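PDB 4GF2: erythrocyte binding antigen 140, which probably binds a receptor on the host erythrocyte, this chain being the part that holds its two Duffy binding domains. Local coordinates for residues Phe12-Lys17 against Cys44-Leu49; Ile32-Pro37 against Met106-Asn111; Asp38-Leu43 against Phe94-Asn99; Ser66-Ala71 against Met154-Lys159. The protein carries 3 engineered substitutions. All blocks are in the same frame, centred on the assembly; numbering follows the deposited sequence.

Interaction 1 (Phe12-Lys17 against Cys44-Leu49); sequences FACGIK and CIANFL
The side-chain amide of Asn47 rests against Ala13 and Cys14. Both partners lie to the same side of the amide plane, displaced past opposite ends of the group. Ala13 CB sits beyond the oxygen, 3.6 Å from Asn47 OD1. The sulfur of Cys14 sits beyond the nitrogen, Cys14 SG 3.7 Å from Asn47 ND2. Asn47 OD1 also has a weak hydrogen bond with His10 ND1. The covalent link is the disulfide between Cys14 SG and Cys44 SG, 2.0 Å long with a chi3 of 71°. Cys44 holds SG opposite its backbone N (chi1 -179°), which carries the sulfur across to the end of helix 4-14. Beside the bridge, the methyl Ala46 CB presses on the carbonyl oxygen Ala13 O at 3.1 Å, a tight approach. No hydrogen bond crosses between the segments. The ammonium of Lys17 passes near Cys44, and its partner is Glu70, which also accepts from Cys44 N. The disulfide thus staples the N-terminal helix to the turn leading into helix 46-49. Helix 56-78 lies behind, with Thr69 on Cys44, and Ile62 and Phe63 on Phe48, the last ring edge-to-face. Helix 110-127 packs Val115 against Ile45 and Leu49.

Interaction 2 (Ile32-Pro37 against Met106-Asn111); sequences ITVCVP and MDFGGN
Strand 33-37, half of the two-stranded antiparallel hairpin of the first Duffy binding domain, packs Val34 and Val36 against the loop that leads into helix 110-127. Both valines point their CB toward Met106, Asp107 and Phe108. Val34 divides its methyls. Val34 CG1 meets the base of the methionine, 4.1 Å from Met106 CB, where the two side chains cross obliquely. Val34 CG2 lies 3.7 Å from the backbone oxygen Met106 O. Val34 CG2 also reaches the edge of the Phe108 ring, near its plane and 4.2 Å from Phe108 CE1. The thioether of Met106 bends at chi3 (-74°) and leads away from the strand. Val36 forks around the start of the Asp107 side chain, the two meeting at about a right angle. Val36 CG1 is 3.8 Å from Asp107 CB, and Val36 CG2 is equally far from Asp107 CA. With CG swung opposite its own N (chi1 177°), Asp107 sends its carboxylate past the valine. There OD2 accepts from Thr112 OG1 and pairs with Lys40, while OD1 has a weak, long ion pair with Arg26. On the hairpin itself, strand 23-27 bonds to the backbone of Val34 and Val36, and Cys25 is tied to Cys35. Leu239 of helix 213-242 packs on Val34. Helix 175-202 brings Trp179 against Val36 and Met106, and Ile176 against Met106.

Interaction 3 (Asp38-Leu43 against Phe94-Asn99); sequences DRKIQL and FSDFRN
Arg39 grips Asp96 end-on, with both terminal nitrogens on one carboxylate oxygen. Arg39 NH2 donates to Asp96 OD2 at 2.7 Å, nearly along the C-O axis. Arg39 NH1 donates to Asp96 OD2 at 2.8 Å and uses the anti lone pair. Both bonds of this salt bridge are bent, as sharing one acceptor requires. The oxygen lies in the guanidinium plane, and the two flat groups are only 18° apart. A bend at chi3 (46°) turns the NH1/NH2 edge of the guanidinium to the aspartate. Other residues complete the network: Glu182 pairs with NH2, and Ser93 OG accepts from NH1. Asp96 OD1 accepts from Gln175 NE2 and Trp179 NE1. The carboxylate is therefore bonded at both oxygens in a buried setting, which would favour its charged form. In the first Duffy binding domain this joins the short helix 38-41 to helix 83-101, with helix 175-202 supplying the partners of Asp96 OD1. Lys40 lays its aliphatic chain over a face of the same carboxylate, Lys40 CD 3.6 Å from Asp96 CG. Its ammonium goes on to Asp107 and Asp105, and Lys40 NZ stays 5.7 Å from Asp96 OD1. Further along, Leu43 meets Phe97 through a CH-pi contact. Leu43 CD1 stands 3.9 Å from the centroid of the Phe97 ring, 21° off the normal, and Leu43 CD2 is 3.7 Å from Phe97 CE1.

Interaction 4 (Ser66-Ala71 against Met154-Lys159); sequences SVNTEA and MIVNHK
Val67 starts the contact by packing at about a right angle on the root of Met154, with Val67 CB 3.7 Å from Met154 CB. The methionine chain is extended and runs over the backbone of helix 56-78, Met154 CG 3.4 Å from Val67 O. Next, a trans chi1 (178°) extends the Asn68 amide away from its backbone N and across to Asn157. Asn68 ND2 donates to Asn157 OD1 at 3.1 Å. The bond is nearly straight at 169°, the donor is tilted out of the acceptor's carbonyl plane, and the two amides stand 81° apart. Asn68 ND2 also donates to His153 O. Glu70 runs side by side with the end of the methionine, Glu70 CG 4.0 Å from Met154 CE. Its carboxylate serves Cys44 N, Lys17 and Ser93. Last comes Ala71. Ala71 CB presses on Met154 O at 3.1 Å and lies 3.9 Å from His158 ND1, while the alanine carbonyl oxygen stands over one face of the imidazole. The chemistry is thus split: buried apolar groups pack around Met154, and one amide-to-amide bond closes the more exposed side. No salt bridge links the two segments, so the contact probably rests on close apolar fit and that one bond.

From the N terminus, interaction 1 opens first and closes at 44-49. Interactions 2 and 3 have opened by then, so both cross it. Interaction 4 opens at 66-71, once interaction 1 is shut. Interaction 3 closes at 94-99 and is nested inside interaction 2, which closes at 106-111. Interaction 4 closes last, at 154-159, and crosses both. Together they tie the N-terminal helix, the hairpin and the helices up to 132-155 of the first Duffy binding domain. Glu70 joins interaction 4 to interaction 1, and Lys40 with Asp107 joins 3 to 2. Val67 and Phe97 pack between 4 and 3. Interactions 2 and 4 do not touch.

Interaction 1 (Phe12-Lys17 against Cys44-Leu49)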
loop_
_atom_site.group_PDB
_atom_site.type_symbol
_atom_site.label_atom_id
_atom_site.label_comp_id
_atom_site.label_asym_id
_atom_site.label_seq_id
_atom_site.Cartn_x
_atom_site.Cartn_y
_atom_site.Cartn_z
ATOM N N PHE A 12 19.910 -24.888 -32.838
ATOM C CA PHE A 12 20.103 -25.221 -31.431
ATOM C C PHE A 12 21.346 -24.566 -30.840
ATOM O O PHE A 12 21.438 -24.390 -29.628
ATOM C CB PHE A 12 20.150 -26.739 -31.235
ATOM C CG PHE A 12 18.808 -27.398 -31.359
ATOM C CD1 PHE A 12 17.845 -27.216 -30.383
ATOM C CD2 PHE A 12 18.507 -28.191 -32.452
ATOM C CE1 PHE A 12 16.605 -27.813 -30.491
ATOM C CE2 PHE A 12 17.268 -28.795 -32.566
ATOM C CZ PHE A 12 16.316 -28.605 -31.584
ATOM N N ALA A 13 22.298 -24.202 -31.691
ATOM C CA ALA A 13 23.488 -23.503 -31.224
ATOM C C ALA A 13 23.077 -22.227 -30.489
ATOM O O ALA A 13 23.643 -21.883 -29.453
ATOM C CB ALA A 13 24.408 -23.180 -32.389
ATOM N N CYS A 14 22.079 -21.533 -31.027
ATOM C CA CYS A 14 21.565 -20.324 -30.395
ATOM C C CYS A 14 20.452 -20.670 -29.413
ATOM O O CYS A 14 20.329 -20.054 -28.357
ATOM C CB CYS A 14 21.052 -19.343 -31.449
ATOM S SG CYS A 14 22.341 -18.684 -32.533
ATOM N N GLY A 15 19.641 -21.660 -29.771
ATOM C CA GLY A 15 18.607 -22.151 -28.882
ATOM C C GLY A 15 17.289 -21.409 -28.992
ATOM O O GLY A 15 17.225 -20.299 -29.515
ATOM N N ILE A 16 16.230 -22.039 -28.493
ATOM C CA ILE A 16 14.906 -21.434 -28.470
ATOM C C ILE A 16 14.946 -20.120 -27.699
ATOM O O ILE A 16 15.692 -19.982 -26.733
ATOM C CB ILE A 16 13.871 -22.364 -27.807
ATOM C CG1 ILE A 16 13.909 -23.754 -28.445
ATOM C CG2 ILE A 16 12.472 -21.771 -27.915
ATOM C CD1 ILE A 16 14.418 -24.841 -27.513
ATOM N N LYS A 17 14.135 -19.160 -28.128
ATOM C CA LYS A 17 14.090 -17.855 -27.483
ATOM C C LYS A 17 12.951 -17.771 -26.477
ATOM O O LYS A 17 11.920 -18.427 -26.630
ATOM C CB LYS A 17 13.937 -16.755 -28.533
ATOM C CG LYS A 17 15.124 -16.651 -29.478
ATOM C CD LYS A 17 14.916 -15.582 -30.534
ATOM C CE LYS A 17 16.130 -15.454 -31.441
ATOM N NZ LYS A 17 17.355 -15.014 -30.715
ATOM N N CYS A 44 21.181 -14.286 -32.063
ATOM C CA CYS A 44 21.826 -15.522 -32.495
ATOM C C CYS A 44 23.264 -15.281 -32.948
ATOM O O CYS A 44 23.500 -14.806 -34.053
ATOM C CB CYS A 44 21.029 -16.164 -33.627
ATOM S SG CYS A 44 21.738 -17.709 -34.218
ATOM N N ILE A 45 24.220 -15.623 -32.089
ATOM C CA ILE A 45 25.630 -15.389 -32.380
ATOM C C ILE A 45 26.530 -16.588 -32.070
ATOM O O ILE A 45 27.706 -16.593 -32.424
ATOM C CB ILE A 45 26.143 -14.178 -31.586
ATOM C CG1 ILE A 45 26.062 -14.463 -30.085
ATOM C CG2 ILE A 45 25.330 -12.948 -31.939
ATOM C CD1 ILE A 45 26.536 -13.322 -29.219
ATOM N N ALA A 46 25.973 -17.603 -31.416
ATOM C CA ALA A 46 26.745 -18.769 -31.003
ATOM C C ALA A 46 27.553 -19.362 -32.152
ATOM O O ALA A 46 28.679 -19.817 -31.957
ATOM C CB ALA A 46 25.819 -19.828 -30.422
ATOM N N ASN A 47 26.980 -19.360 -33.351
ATOM C CA ASN A 47 27.624 -20.004 -34.491
ATOM C C ASN A 47 29.008 -19.448 -34.786
ATOM O O ASN A 47 29.879 -20.169 -35.269
ATOM C CB ASN A 47 26.736 -19.920 -35.730
ATOM C CG ASN A 47 25.457 -20.708 -35.572
ATOM O OD1 ASN A 47 25.473 -21.941 -35.586
ATOM N ND2 ASN A 47 24.340 -20.007 -35.411
ATOM N N PHE A 48 29.213 -18.170 -34.488
ATOM C CA PHE A 48 30.527 -17.558 -34.647
ATOM C C PHE A 48 31.585 -18.302 -33.830
ATOM O O PHE A 48 32.739 -18.407 -34.244
ATOM C CB PHE A 48 30.493 -16.090 -34.221
ATOM C CG PHE A 48 29.832 -15.185 -35.216
ATOM C CD1 PHE A 48 30.402 -14.972 -36.461
ATOM C CD2 PHE A 48 28.650 -14.533 -34.904
ATOM C CE1 PHE A 48 29.802 -14.134 -37.382
ATOM C CE2 PHE A 48 28.045 -13.695 -35.820
ATOM C CZ PHE A 48 28.623 -13.493 -37.062
ATOM N N LEU A 49 31.186 -18.819 -32.672
ATOM C CA LEU A 49 32.118 -19.492 -31.770
ATOM C C LEU A 49 32.381 -20.940 -32.165
ATOM O O LEU A 49 33.317 -21.561 -31.668
ATOM C CB LEU A 49 31.589 -19.443 -30.337
ATOM C CG LEU A 49 31.488 -18.043 -29.734
ATOM C CD1 LEU A 49 30.650 -18.065 -28.466
ATOM C CD2 LEU A 49 32.875 -17.486 -29.450
#

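Interaction 2 (Ile32-Pro37 against Met106-Asn111)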
loop_
_atom_site.group_PDB
_atom_site.type_symbol
_atom_site.label_atom_id
_atom_site.label_comp_id
_atom_site.label_asym_id
_atom_site.label_seq_id
_atom_site.Cartn_x
_atom_site.Cartn_y
_atom_site.Cartn_z
ATOM N N ILE A 32 28.270 2.419 -15.172
ATOM C CA ILE A 32 27.154 3.018 -15.893
ATOM C C ILE A 32 26.015 2.015 -16.027
ATOM O O ILE A 32 26.228 0.877 -16.447
ATOM C CB ILE A 32 27.577 3.468 -17.306
ATOM C CG1 ILE A 32 28.671 4.536 -17.224
ATOM C CG2 ILE A 32 26.380 3.994 -18.089
ATOM C CD1 ILE A 32 28.227 5.821 -16.562
ATOM N N THR A 33 24.806 2.435 -15.666
ATOM C CA THR A 33 23.624 1.595 -15.834
ATOM C C THR A 33 23.127 1.635 -17.278
ATOM O O THR A 33 23.059 2.700 -17.893
ATOM C CB THR A 33 22.478 2.033 -14.900
ATOM O OG1 THR A 33 22.838 1.780 -13.539
ATOM C CG2 THR A 33 21.198 1.273 -15.217
ATOM N N VAL A 34 22.791 0.464 -17.812
ATOM C CA VAL A 34 22.164 0.357 -19.125
ATOM C C VAL A 34 21.017 -0.648 -19.075
ATOM O O VAL A 34 21.020 -1.559 -18.249
ATOM C CB VAL A 34 23.164 -0.093 -20.215
ATOM C CG1 VAL A 34 24.194 0.991 -20.482
ATOM C CG2 VAL A 34 23.841 -1.400 -19.820
ATOM N N CYS A 35 20.042 -0.470 -19.964
ATOM C CA CYS A 35 18.908 -1.380 -20.068
ATOM C C CYS A 35 18.913 -2.056 -21.429
ATOM O O CYS A 35 18.728 -1.406 -22.459
ATOM C CB CYS A 35 17.591 -0.627 -19.876
ATOM S SG CYS A 35 17.364 0.062 -18.224
ATOM N N VAL A 36 19.114 -3.369 -21.424
ATOM C CA VAL A 36 19.203 -4.143 -22.649
ATOM C C VAL A 36 17.947 -4.988 -22.849
ATOM O O VAL A 36 17.428 -5.571 -21.900
ATOM C CB VAL A 36 20.426 -5.071 -22.609
ATOM C CG1 VAL A 36 20.566 -5.826 -23.918
ATOM C CG2 VAL A 36 21.682 -4.269 -22.318
ATOM N N PRO A 37 17.447 -5.054 -24.090
ATOM C CA PRO A 37 16.284 -5.904 -24.355
ATOM C C PRO A 37 16.676 -7.376 -24.420
ATOM O O PRO A 37 17.753 -7.710 -24.913
ATOM C CB PRO A 37 15.799 -5.412 -25.721
ATOM C CG PRO A 37 17.023 -4.891 -26.386
ATOM C CD PRO A 37 17.898 -4.336 -25.296
ATOM N N MET A 106 25.520 -1.221 -26.229
ATOM C CA MET A 106 25.433 -1.045 -24.782
ATOM C C MET A 106 25.391 -2.394 -24.062
ATOM O O MET A 106 25.717 -2.485 -22.878
ATOM C CB MET A 106 24.193 -0.225 -24.424
ATOM C CG MET A 106 24.294 1.240 -24.813
ATOM S SD MET A 106 22.702 2.087 -24.790
ATOM C CE MET A 106 21.943 1.419 -26.266
ATOM N N ASP A 107 24.989 -3.436 -24.787
ATOM C CA ASP A 107 24.944 -4.794 -24.250
ATOM C C ASP A 107 26.362 -5.322 -24.037
ATOM O O ASP A 107 27.254 -5.059 -24.841
ATOM C CB ASP A 107 24.162 -5.698 -25.208
ATOM C CG ASP A 107 24.125 -7.149 -24.761
ATOM O OD1 ASP A 107 24.140 -7.417 -23.540
ATOM O OD2 ASP A 107 24.071 -8.025 -25.651
ATOM N N PHE A 108 26.569 -6.061 -22.950
ATOM C CA PHE A 108 27.910 -6.504 -22.578
ATOM C C PHE A 108 27.887 -7.837 -21.832
ATOM O O PHE A 108 26.825 -8.386 -21.545
ATOM C CB PHE A 108 28.567 -5.452 -21.689
ATOM C CG PHE A 108 28.001 -5.402 -20.298
ATOM C CD1 PHE A 108 26.828 -4.712 -20.035
ATOM C CD2 PHE A 108 28.637 -6.053 -19.254
ATOM C CE1 PHE A 108 26.305 -4.667 -18.755
ATOM C CE2 PHE A 108 28.119 -6.012 -17.973
ATOM C CZ PHE A 108 26.953 -5.320 -17.723
ATOM N N GLY A 109 29.075 -8.342 -21.510
ATOM C CA GLY A 109 29.210 -9.596 -20.793
ATOM C C GLY A 109 28.786 -10.804 -21.605
ATOM O O GLY A 109 28.314 -10.674 -22.734
ATOM N N GLY A 110 28.961 -11.986 -21.023
ATOM C CA GLY A 110 28.532 -13.225 -21.647
ATOM C C GLY A 110 29.054 -13.398 -23.057
ATOM O O GLY A 110 30.129 -12.906 -23.398
ATOM N N ASN A 111 28.283 -14.098 -23.884
ATOM C CA ASN A 111 28.683 -14.365 -25.259
ATOM C C ASN A 111 28.806 -13.098 -26.089
ATOM O O ASN A 111 29.577 -13.050 -27.044
ATOM C CB ASN A 111 27.705 -15.331 -25.923
ATOM C CG ASN A 111 27.966 -16.772 -25.540
ATOM O OD1 ASN A 111 28.857 -17.060 -24.739
ATOM N ND2 ASN A 111 27.189 -17.688 -26.107
#

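Interaction 3 (Asp38-Leu43 against Phe94-Asn99)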
loop_
_atom_site.group_PDB
_atom_site.type_symbol
_atom_site.label_atom_id
_atom_site.label_comp_id
_atom_site.label_asym_id
_atom_site.label_seq_id
_atom_site.Cartn_x
_atom_site.Cartn_y
_atom_site.Cartn_z
ATOM N N ASP A 38 15.812 -8.249 -23.921
ATOM C CA ASP A 38 16.101 -9.675 -23.931
ATOM C C ASP A 38 16.327 -10.150 -25.369
ATOM O O ASP A 38 17.079 -11.096 -25.615
ATOM C CB ASP A 38 14.957 -10.451 -23.278
ATOM C CG ASP A 38 15.405 -11.783 -22.716
ATOM O OD1 ASP A 38 16.599 -11.911 -22.380
ATOM O OD2 ASP A 38 14.564 -12.700 -22.602
ATOM N N ARG A 39 15.683 -9.482 -26.320
ATOM C CA ARG A 39 15.863 -9.828 -27.722
ATOM C C ARG A 39 17.338 -9.726 -28.100
ATOM O O ARG A 39 17.856 -10.563 -28.836
ATOM C CB ARG A 39 15.025 -8.923 -28.625
ATOM C CG ARG A 39 15.193 -9.232 -30.116
ATOM C CD ARG A 39 14.700 -8.094 -30.995
ATOM N NE ARG A 39 15.182 -6.802 -30.520
ATOM C CZ ARG A 39 16.426 -6.356 -30.666
ATOM N NH1 ARG A 39 17.342 -7.090 -31.281
ATOM N NH2 ARG A 39 16.751 -5.165 -30.188
ATOM N N LYS A 40 18.009 -8.696 -27.591
ATOM C CA LYS A 40 19.431 -8.499 -27.851
ATOM C C LYS A 40 20.274 -9.525 -27.093
ATOM O O LYS A 40 21.253 -10.048 -27.618
ATOM C CB LYS A 40 19.857 -7.083 -27.458
ATOM C CG LYS A 40 21.357 -6.831 -27.560
ATOM C CD LYS A 40 21.851 -7.031 -28.989
ATOM C CE LYS A 40 23.286 -6.546 -29.170
ATOM N NZ LYS A 40 24.269 -7.363 -28.406
ATOM N N ILE A 41 19.890 -9.809 -25.857
ATOM C CA ILE A 41 20.593 -10.803 -25.054
ATOM C C ILE A 41 20.636 -12.154 -25.767
ATOM O O ILE A 41 21.637 -12.867 -25.695
ATOM C CB ILE A 41 19.943 -10.956 -23.665
ATOM C CG1 ILE A 41 20.216 -9.707 -22.827
ATOM C CG2 ILE A 41 20.479 -12.186 -22.936
ATOM C CD1 ILE A 41 19.415 -9.641 -21.561
ATOM N N GLN A 42 19.559 -12.491 -26.472
ATOM C CA GLN A 42 19.449 -13.797 -27.115
ATOM C C GLN A 42 19.752 -13.765 -28.609
ATOM O O GLN A 42 19.528 -14.752 -29.313
ATOM C CB GLN A 42 18.056 -14.380 -26.891
ATOM C CG GLN A 42 17.761 -14.712 -25.439
ATOM C CD GLN A 42 16.646 -15.726 -25.295
ATOM O OE1 GLN A 42 15.478 -15.425 -25.545
ATOM N NE2 GLN A 42 17.002 -16.938 -24.899
ATOM N N LEU A 43 20.258 -12.636 -29.092
ATOM C CA LEU A 43 20.642 -12.514 -30.492
ATOM C C LEU A 43 21.478 -13.722 -30.897
ATOM O O LEU A 43 22.372 -14.138 -30.164
ATOM C CB LEU A 43 21.435 -11.228 -30.713
ATOM C CG LEU A 43 21.679 -10.842 -32.175
ATOM C CD1 LEU A 43 20.387 -10.378 -32.848
ATOM C CD2 LEU A 43 22.762 -9.771 -32.281
ATOM N N PHE A 94 18.382 -7.042 -36.829
ATOM C CA PHE A 94 19.318 -6.752 -37.909
ATOM C C PHE A 94 20.182 -5.556 -37.527
ATOM O O PHE A 94 21.387 -5.533 -37.777
ATOM C CB PHE A 94 18.589 -6.462 -39.217
ATOM C CG PHE A 94 19.509 -6.114 -40.358
ATOM C CD1 PHE A 94 20.235 -7.097 -41.005
ATOM C CD2 PHE A 94 19.647 -4.803 -40.778
ATOM C CE1 PHE A 94 21.078 -6.783 -42.048
ATOM C CE2 PHE A 94 20.492 -4.483 -41.822
ATOM C CZ PHE A 94 21.203 -5.476 -42.460
ATOM N N SER A 95 19.554 -4.565 -36.910
ATOM C CA SER A 95 20.255 -3.357 -36.517
ATOM C C SER A 95 21.285 -3.651 -35.433
ATOM O O SER A 95 22.363 -3.062 -35.425
ATOM C CB SER A 95 19.259 -2.308 -36.026
ATOM O OG SER A 95 18.323 -2.004 -37.040
ATOM N N ASP A 96 20.955 -4.561 -34.521
ATOM C CA ASP A 96 21.880 -4.934 -33.455
ATOM C C ASP A 96 23.057 -5.739 -33.996
ATOM O O ASP A 96 24.174 -5.622 -33.492
ATOM C CB ASP A 96 21.164 -5.712 -32.351
ATOM C CG ASP A 96 20.420 -4.805 -31.390
ATOM O OD1 ASP A 96 20.887 -3.672 -31.165
ATOM O OD2 ASP A 96 19.370 -5.223 -30.858
ATOM N N PHE A 97 22.814 -6.553 -35.021
ATOM C CA PHE A 97 23.913 -7.226 -35.710
ATOM C C PHE A 97 24.893 -6.179 -36.225
ATOM O O PHE A 97 26.108 -6.330 -36.089
ATOM C CB PHE A 97 23.412 -8.083 -36.877
ATOM C CG PHE A 97 22.912 -9.444 -36.469
ATOM C CD1 PHE A 97 23.745 -10.336 -35.819
ATOM C CD2 PHE A 97 21.612 -9.838 -36.761
ATOM C CE1 PHE A 97 23.285 -11.593 -35.448
ATOM C CE2 PHE A 97 21.151 -11.089 -36.398
ATOM C CZ PHE A 97 21.989 -11.968 -35.739
ATOM N N ARG A 98 24.355 -5.113 -36.810
ATOM C CA ARG A 98 25.179 -4.035 -37.345
ATOM C C ARG A 98 25.924 -3.305 -36.238
ATOM O O ARG A 98 27.143 -3.138 -36.295
ATOM C CB ARG A 98 24.310 -3.030 -38.100
ATOM C CG ARG A 98 25.062 -1.789 -38.565
ATOM C CD ARG A 98 24.125 -0.801 -39.234
ATOM N NE ARG A 98 24.820 0.411 -39.658
ATOM C CZ ARG A 98 24.915 1.527 -38.938
ATOM N NH1 ARG A 98 24.357 1.619 -37.738
ATOM N NH2 ARG A 98 25.574 2.567 -39.427
ATOM N N ASN A 99 25.179 -2.869 -35.229
ATOM C CA ASN A 99 25.732 -1.994 -34.204
ATOM C C ASN A 99 26.677 -2.694 -33.229
ATOM O O ASN A 99 27.613 -2.083 -32.729
ATOM C CB ASN A 99 24.603 -1.283 -33.462
ATOM C CG ASN A 99 23.957 -0.200 -34.305
ATOM O OD1 ASN A 99 24.562 0.296 -35.251
ATOM N ND2 ASN A 99 22.733 0.175 -33.963
#

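Interaction 4 (Ser66-Ala71 against Met154-Lys159)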
loop_
_atom_site.group_PDB
_atom_site.type_symbol
_atom_site.label_atom_id
_atom_site.label_comp_id
_atom_site.label_asym_id
_atom_site.label_seq_id
_atom_site.Cartn_x
_atom_site.Cartn_y
_atom_site.Cartn_z
ATOM N N SER A 66 23.973 -16.727 -39.150
ATOM C CA SER A 66 23.508 -16.100 -37.924
ATOM C C SER A 66 22.215 -15.309 -38.140
ATOM O O SER A 66 21.254 -15.477 -37.395
ATOM C CB SER A 66 24.595 -15.196 -37.353
ATOM O OG SER A 66 25.730 -15.959 -36.987
ATOM N N VAL A 67 22.183 -14.450 -39.156
ATOM C CA VAL A 67 21.007 -13.613 -39.383
ATOM C C VAL A 67 19.797 -14.450 -39.796
ATOM O O VAL A 67 18.686 -14.230 -39.315
ATOM C CB VAL A 67 21.259 -12.503 -40.435
ATOM C CG1 VAL A 67 22.361 -11.574 -39.966
ATOM C CG2 VAL A 67 21.591 -13.096 -41.804
ATOM N N ASN A 68 20.023 -15.415 -40.679
ATOM C CA ASN A 68 18.956 -16.288 -41.155
ATOM C C ASN A 68 18.387 -17.141 -40.022
ATOM O O ASN A 68 17.183 -17.395 -39.968
ATOM C CB ASN A 68 19.477 -17.179 -42.287
ATOM C CG ASN A 68 18.435 -18.151 -42.794
ATOM O OD1 ASN A 68 18.324 -19.268 -42.299
ATOM N ND2 ASN A 68 17.666 -17.729 -43.789
ATOM N N THR A 69 19.251 -17.573 -39.109
ATOM C CA THR A 69 18.811 -18.379 -37.978
ATOM C C THR A 69 18.033 -17.505 -37.004
ATOM O O THR A 69 16.982 -17.905 -36.496
ATOM C CB THR A 69 19.990 -19.052 -37.249
ATOM O OG1 THR A 69 20.689 -19.916 -38.152
ATOM C CG2 THR A 69 19.491 -19.875 -36.074
ATOM N N GLU A 70 18.547 -16.306 -36.756
ATOM C CA GLU A 70 17.871 -15.348 -35.890
ATOM C C GLU A 70 16.426 -15.148 -36.346
ATOM O O GLU A 70 15.512 -15.093 -35.527
ATOM C CB GLU A 70 18.624 -14.015 -35.884
ATOM C CG GLU A 70 17.898 -12.881 -35.166
ATOM C CD GLU A 70 17.845 -13.062 -33.660
ATOM O OE1 GLU A 70 18.512 -13.986 -33.136
ATOM O OE2 GLU A 70 17.134 -12.271 -33.001
ATOM N N ALA A 71 16.225 -15.057 -37.658
ATOM C CA ALA A 71 14.886 -14.899 -38.226
ATOM C C ALA A 71 13.959 -16.079 -37.896
ATOM O O ALA A 71 12.850 -15.877 -37.398
ATOM C CB ALA A 71 14.976 -14.708 -39.726
ATOM N N MET A 154 18.589 -12.725 -44.482
ATOM C CA MET A 154 17.962 -12.808 -43.166
ATOM C C MET A 154 16.456 -13.022 -43.286
ATOM O O MET A 154 15.863 -13.757 -42.501
ATOM C CB MET A 154 18.232 -11.536 -42.354
ATOM C CG MET A 154 17.556 -11.542 -40.995
ATOM S SD MET A 154 17.973 -10.132 -39.955
ATOM C CE MET A 154 17.237 -10.665 -38.416
ATOM N N ILE A 155 15.835 -12.383 -44.269
ATOM C CA ILE A 155 14.383 -12.440 -44.380
ATOM C C ILE A 155 13.908 -13.332 -45.523
ATOM O O ILE A 155 12.707 -13.432 -45.765
ATOM C CB ILE A 155 13.780 -11.035 -44.575
ATOM C CG1 ILE A 155 14.216 -10.445 -45.917
ATOM C CG2 ILE A 155 14.182 -10.126 -43.426
ATOM C CD1 ILE A 155 13.545 -9.138 -46.249
ATOM N N VAL A 156 14.841 -13.990 -46.209
ATOM C CA VAL A 156 14.507 -14.715 -47.436
ATOM C C VAL A 156 13.397 -15.753 -47.240
ATOM O O VAL A 156 12.591 -15.976 -48.137
ATOM C CB VAL A 156 15.739 -15.415 -48.043
ATOM C CG1 VAL A 156 16.204 -16.551 -47.150
ATOM C CG2 VAL A 156 15.417 -15.929 -49.440
ATOM N N ASN A 157 13.352 -16.381 -46.072
ATOM C CA ASN A 157 12.346 -17.405 -45.803
ATOM C C ASN A 157 11.080 -16.856 -45.141
ATOM O O ASN A 157 10.154 -17.613 -44.852
ATOM C CB ASN A 157 12.935 -18.513 -44.921
ATOM C CG ASN A 157 14.116 -19.209 -45.565
ATOM O OD1 ASN A 157 15.199 -19.281 -44.983
ATOM N ND2 ASN A 157 13.916 -19.724 -46.772
ATOM N N HIS A 158 11.033 -15.549 -44.902
ATOM C CA HIS A 158 9.907 -14.964 -44.183
ATOM C C HIS A 158 9.332 -13.712 -44.848
ATOM O O HIS A 158 8.499 -13.027 -44.259
ATOM C CB HIS A 158 10.319 -14.642 -42.741
ATOM C CG HIS A 158 10.824 -15.830 -41.978
ATOM N ND1 HIS A 158 12.153 -16.195 -41.962
ATOM C CD2 HIS A 158 10.175 -16.739 -41.213
ATOM C CE1 HIS A 158 12.301 -17.276 -41.217
ATOM N NE2 HIS A 158 11.116 -17.629 -40.754
ATOM N N LYS A 159 9.761 -13.408 -46.069
ATOM C CA LYS A 159 9.255 -12.224 -46.762
ATOM C C LYS A 159 7.729 -12.248 -46.835
ATOM O O LYS A 159 7.076 -11.213 -46.705
ATOM C CB LYS A 159 9.836 -12.118 -48.174
ATOM C CG LYS A 159 11.316 -11.761 -48.218
ATOM C CD LYS A 159 11.801 -11.524 -49.647
ATOM C CE LYS A 159 11.239 -10.234 -50.228
ATOM N NZ LYS A 159 11.763 -9.953 -51.595
#